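Local coordinates for protein aldose 1-epimerase (Caenorhabditis elegans, PDB 1LUR) that probably interconverts the alpha and beta anomers of aldose sugars, as a homologue of the GalM aldose 1-epimerases (mutarotases), at residues L82-G86 with K87-M91; E292-K295 with A296-L300. One frame throughout, in Å; residues are numbered along the deposited sequence.

Contact 1: residues L82-G86 with K87-M91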
loop_
_atom_site.group_PDB
_atom_site.type_symbol
_atom_site.label_atom_id
_atom_site.label_comp_id
_atom_site.label_asym_id
_atom_site.label_seq_id
_atom_site.Cartn_x
_atom_site.Cartn_y
_atom_site.Cartn_z
ATOM N N LEU A 82 -19.107 12.043 -2.968
ATOM C CA LEU A 82 -18.897 12.261 -1.544
ATOM C C LEU A 82 -19.321 13.670 -1.191
ATOM O O LEU A 82 -19.532 14.506 -2.071
ATOM C CB LEU A 82 -17.420 12.055 -1.167
ATOM C CG LEU A 82 -16.369 13.005 -1.753
ATOM C CD1 LEU A 82 -16.327 14.317 -0.960
ATOM C CD2 LEU A 82 -15.006 12.327 -1.710
ATOM N N HIS A 83 -19.459 13.925 0.101
ATOM C CA HIS A 83 -19.848 15.234 0.574
ATOM C C HIS A 83 -18.708 15.740 1.441
ATOM O O HIS A 83 -18.258 15.042 2.347
ATOM C CB HIS A 83 -21.143 15.149 1.384
ATOM C CG HIS A 83 -22.301 14.605 0.604
ATOM N ND1 HIS A 83 -22.513 13.254 0.432
ATOM C CD2 HIS A 83 -23.283 15.229 -0.088
ATOM C CE1 HIS A 83 -23.577 13.069 -0.331
ATOM N NE2 HIS A 83 -24.063 14.253 -0.661
ATOM N N PHE A 84 -18.221 16.939 1.143
ATOM C CA PHE A 84 -17.132 17.514 1.914
ATOM C C PHE A 84 -17.466 18.947 2.292
ATOM O O PHE A 84 -17.673 19.788 1.421
ATOM C CB PHE A 84 -15.831 17.491 1.106
ATOM C CG PHE A 84 -14.654 18.037 1.853
ATOM C CD1 PHE A 84 -14.052 17.296 2.865
ATOM C CD2 PHE A 84 -14.180 19.316 1.589
ATOM C CE1 PHE A 84 -12.997 17.825 3.605
ATOM C CE2 PHE A 84 -13.126 19.853 2.324
ATOM C CZ PHE A 84 -12.535 19.107 3.333
ATOM N N ASP A 85 -17.519 19.217 3.591
ATOM C CA ASP A 85 -17.826 20.555 4.076
ATOM C C ASP A 85 -19.139 21.111 3.496
ATOM O O ASP A 85 -19.214 22.275 3.098
ATOM C CB ASP A 85 -16.650 21.493 3.761
ATOM C CG ASP A 85 -15.444 21.262 4.685
ATOM O OD1 ASP A 85 -15.513 20.361 5.553
ATOM O OD2 ASP A 85 -14.432 21.984 4.539
ATOM N N GLY A 86 -20.164 20.262 3.457
ATOM C CA GLY A 86 -21.463 20.662 2.937
ATOM C C GLY A 86 -21.562 20.804 1.430
ATOM O O GLY A 86 -22.561 21.297 0.904
ATOM N N LYS A 87 -20.534 20.358 0.724
ATOM C CA LYS A 87 -20.529 20.452 -0.726
ATOM C C LYS A 87 -20.334 19.073 -1.339
ATOM O O LYS A 87 -19.498 18.294 -0.884
ATOM C CB LYS A 87 -19.407 21.393 -1.157
ATOM C CG LYS A 87 -19.436 21.802 -2.604
ATOM C CD LYS A 87 -18.294 22.757 -2.888
ATOM C CE LYS A 87 -18.201 23.084 -4.364
ATOM N NZ LYS A 87 -16.936 23.815 -4.659
ATOM N N GLN A 88 -21.108 18.763 -2.373
ATOM C CA GLN A 88 -20.981 17.465 -3.010
ATOM C C GLN A 88 -19.939 17.457 -4.117
ATOM O O GLN A 88 -19.860 18.383 -4.923
ATOM C CB GLN A 88 -22.330 17.005 -3.573
ATOM C CG GLN A 88 -22.305 15.564 -4.074
ATOM C CD GLN A 88 -23.689 15.003 -4.339
ATOM O OE1 GLN A 88 -24.400 15.470 -5.222
ATOM N NE2 GLN A 88 -24.076 13.992 -3.566
ATOM N N TYR A 89 -19.125 16.408 -4.137
ATOM C CA TYR A 89 -18.086 16.263 -5.148
ATOM C C TYR A 89 -18.386 14.977 -5.891
ATOM O O TYR A 89 -18.605 13.932 -5.277
ATOM C CB TYR A 89 -16.705 16.197 -4.499
ATOM C CG TYR A 89 -16.251 17.534 -3.980
ATOM C CD1 TYR A 89 -15.440 18.366 -4.753
ATOM C CD2 TYR A 89 -16.682 17.997 -2.744
ATOM C CE1 TYR A 89 -15.077 19.631 -4.301
ATOM C CE2 TYR A 89 -16.329 19.257 -2.282
ATOM C CZ TYR A 89 -15.531 20.067 -3.063
ATOM O OH TYR A 89 -15.208 21.317 -2.610
ATOM N N THR A 90 -18.422 15.069 -7.215
ATOM C CA THR A 90 -18.703 13.919 -8.059
ATOM C C THR A 90 -17.606 13.774 -9.091
ATOM O O THR A 90 -17.297 14.717 -9.818
ATOM C CB THR A 90 -20.045 14.093 -8.765
ATOM O OG1 THR A 90 -20.095 15.393 -9.368
ATOM C CG2 THR A 90 -21.176 13.965 -7.766
HETATM N N MSE A 91 -17.003 12.592 -9.134
HETATM C CA MSE A 91 -15.932 12.317 -10.072
HETATM C C MSE A 91 -16.423 11.352 -11.156
HETATM O O MSE A 91 -17.528 10.805 -11.060
HETATM C CB MSE A 91 -14.741 11.714 -9.319
HETATM C CG MSE A 91 -13.991 12.691 -8.393
HETATM SE SE MSE A 91 -14.950 13.307 -6.814
HETATM C CE MSE A 91 -15.477 15.077 -7.414
HETATM O O HOH W 1 -16.132 21.900 -0.256
#
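The carbonyl oxygen F84 O takes two donors at the end of an antiparallel hairpin. K87 N donates to F84 O at 3.0 Å, closing the type I' turn from F84 to K87. This N-H comes from above the carbonyl plane rather than along a lone pair. A water donates to F84 O at 3.1 Å and lies 2.6 Å from Y89 OH. F84 O and the water sit at the edge of the Y89 ring, in its plane. In return, F84 N gives K87 O a nearly straight bond, 172° at the hydrogen. L82 and Y89 bond through both N-H and C=O groups, with Y89 N to L82 O at 2.8 Å. L82, F84, K87 and Y89 share one face of the hairpin, partly covered by P136 and L166. There F84 CB meets Y89 CE2 at 3.9 Å. L82 CD1 comes against Y89 CB at 4.0 Å, with CG between the backbone N and carbonyl carbon (chi1 64°). Lacking ring and hydroxyl, a leucine in place of Y89 would probably leave F84 CB less covered and the water without its second partner. Backbone bonds set the register, apolar contacts pack the face, and the water links the Y89 hydroxyl to the turn carbonyl.

Contact 2: residues E292-K295 with A296-L300; sequences EHYK and ANKAL
A type II beta turn from K295 to K298 carries the chain out of the small hairpin of strands 286-287 and 293-294 and on toward strand 300-305, part of a seven-stranded antiparallel sheet. The turn is closed by K298 N, which donates to K295 O at 3.0 Å. This bond is weak, with only 129° at the hydrogen. N297 takes the third position of the turn with positive phi, 53°. A296 N is buried here and has no partner in the model.

The side chain of K298 runs back from the turn toward the residues before it. Its CG stands anti to the backbone N, chi1 165°, and the chain bends at chi2 before running straight to the amine. On the way it crosses the Y294 ring obliquely. CG and CE of K298 both touch Y294 CD1, CE at 3.9 Å. The ring thus packs against the aliphatic part of the lysine. Y294 OH is held elsewhere, by the backbone N of K289.

E292 approaches the amine from the opposite direction on an extended chain. The two form a salt bridge between the end of the turn and the residue before strand 293-294. K298 NZ also donates to the backbone oxygen of S180, so this buried lysine is held by a carboxylate and a carbonyl together. The nearby carboxylate would be expected to favour its charged form. K298 NZ meets E292 OE2 at 2.9 Å, on the syn lone pair, the side facing OE1.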
loop_
_atom_site.group_PDB
_atom_site.type_symbol
_atom_site.label_atom_id
_atom_site.label_comp_id
_atom_site.label_asym_id
_atom_site.label_seq_id
_atom_site.Cartn_x
_atom_site.Cartn_y
_atom_site.Cartn_z
ATOM N N GLU A 292 8.527 -12.956 -16.207
ATOM C CA GLU A 292 7.596 -13.848 -15.527
ATOM C C GLU A 292 6.140 -13.447 -15.748
ATOM O O GLU A 292 5.823 -12.270 -15.921
ATOM C CB GLU A 292 7.891 -13.854 -14.028
ATOM C CG GLU A 292 7.156 -14.932 -13.247
ATOM C CD GLU A 292 7.359 -14.798 -11.754
ATOM O OE1 GLU A 292 8.440 -14.323 -11.342
ATOM O OE2 GLU A 292 6.449 -15.188 -10.989
ATOM N N HIS A 293 5.260 -14.443 -15.728
ATOM C CA HIS A 293 3.830 -14.235 -15.922
ATOM C C HIS A 293 3.099 -14.341 -14.585
ATOM O O HIS A 293 2.816 -15.445 -14.117
ATOM C CB HIS A 293 3.278 -15.292 -16.884
ATOM C CG HIS A 293 1.781 -15.349 -16.935
ATOM N ND1 HIS A 293 1.094 -16.488 -17.297
ATOM C CD2 HIS A 293 0.840 -14.409 -16.676
ATOM C CE1 HIS A 293 -0.205 -16.250 -17.255
ATOM N NE2 HIS A 293 -0.386 -14.996 -16.881
ATOM N N TYR A 294 2.788 -13.202 -13.975
ATOM C CA TYR A 294 2.087 -13.215 -12.695
ATOM C C TYR A 294 0.658 -13.692 -12.913
ATOM O O TYR A 294 -0.002 -13.282 -13.866
ATOM C CB TYR A 294 2.074 -11.818 -12.062
ATOM C CG TYR A 294 3.444 -11.208 -11.853
ATOM C CD1 TYR A 294 4.513 -11.979 -11.394
ATOM C CD2 TYR A 294 3.666 -9.852 -12.096
ATOM C CE1 TYR A 294 5.772 -11.412 -11.185
ATOM C CE2 TYR A 294 4.919 -9.277 -11.886
ATOM C CZ TYR A 294 5.966 -10.063 -11.433
ATOM O OH TYR A 294 7.208 -9.500 -11.240
ATOM N N LYS A 295 0.183 -14.556 -12.023
ATOM C CA LYS A 295 -1.169 -15.087 -12.131
ATOM C C LYS A 295 -1.915 -14.926 -10.809
ATOM O O LYS A 295 -1.385 -14.360 -9.854
ATOM C CB LYS A 295 -1.103 -16.563 -12.536
ATOM C CG LYS A 295 -2.189 -17.018 -13.507
ATOM C CD LYS A 295 -1.802 -18.350 -14.157
ATOM C CE LYS A 295 -2.805 -18.803 -15.216
ATOM N NZ LYS A 295 -4.099 -19.258 -14.633
ATOM N N ALA A 296 -3.145 -15.426 -10.758
ATOM C CA ALA A 296 -3.965 -15.333 -9.554
ATOM C C ALA A 296 -3.222 -15.705 -8.271
ATOM O O ALA A 296 -2.441 -16.657 -8.239
ATOM C CB ALA A 296 -5.208 -16.202 -9.704
ATOM N N ASN A 297 -3.483 -14.936 -7.216
ATOM C CA ASN A 297 -2.871 -15.141 -5.908
ATOM C C ASN A 297 -1.342 -15.204 -5.919
ATOM O O ASN A 297 -0.737 -15.835 -5.050
ATOM C CB ASN A 297 -3.435 -16.411 -5.254
ATOM C CG ASN A 297 -4.949 -16.363 -5.088
ATOM O OD1 ASN A 297 -5.502 -15.377 -4.597
ATOM N ND2 ASN A 297 -5.624 -17.434 -5.486
ATOM N N LYS A 298 -0.719 -14.543 -6.891
ATOM C CA LYS A 298 0.737 -14.528 -6.998
ATOM C C LYS A 298 1.403 -13.883 -5.784
ATOM O O LYS A 298 2.351 -14.429 -5.216
ATOM C CB LYS A 298 1.168 -13.780 -8.263
ATOM C CG LYS A 298 2.646 -13.396 -8.301
ATOM C CD LYS A 298 3.563 -14.611 -8.206
ATOM C CE LYS A 298 5.033 -14.205 -8.276
ATOM N NZ LYS A 298 5.946 -15.386 -8.190
ATOM N N ALA A 299 0.916 -12.712 -5.389
ATOM C CA ALA A 299 1.490 -12.024 -4.242
ATOM C C ALA A 299 0.438 -11.514 -3.275
ATOM O O ALA A 299 -0.762 -11.748 -3.442
ATOM C CB ALA A 299 2.368 -10.867 -4.713
ATOM N N LEU A 300 0.906 -10.821 -2.247
ATOM C CA LEU A 300 0.024 -10.265 -1.240
ATOM C C LEU A 300 0.263 -8.767 -1.153
ATOM O O LEU A 300 1.330 -8.327 -0.717
ATOM C CB LEU A 300 0.293 -10.897 0.124
ATOM C CG LEU A 300 -0.551 -10.347 1.278
ATOM C CD1 LEU A 300 -2.004 -10.743 1.077
ATOM C CD2 LEU A 300 -0.040 -10.882 2.605
#

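How the contacts relate
Contacts 1 and 2 lie far apart in the same epimerase-family chain. Their centres are 37 Å apart and their nearest atoms about 26 Å, so neither touches the other. Contact 1 is the more peripheral, with its centre 25 Å from that of the chain, against 17 Å for contact 2. Both are local and contain a beta turn. In 82-91 the turn joins two paired strands. In 292-300 it leads into strand 300-305, the strand that in GalM relatives probably corresponds to the one carrying the catalytic glutamate. K298 O also bonds N176 ND2, just after strand 170-175 of the same sheet. Contact 2 may therefore lie nearer the sugar site than the outlying hairpin of contact 1.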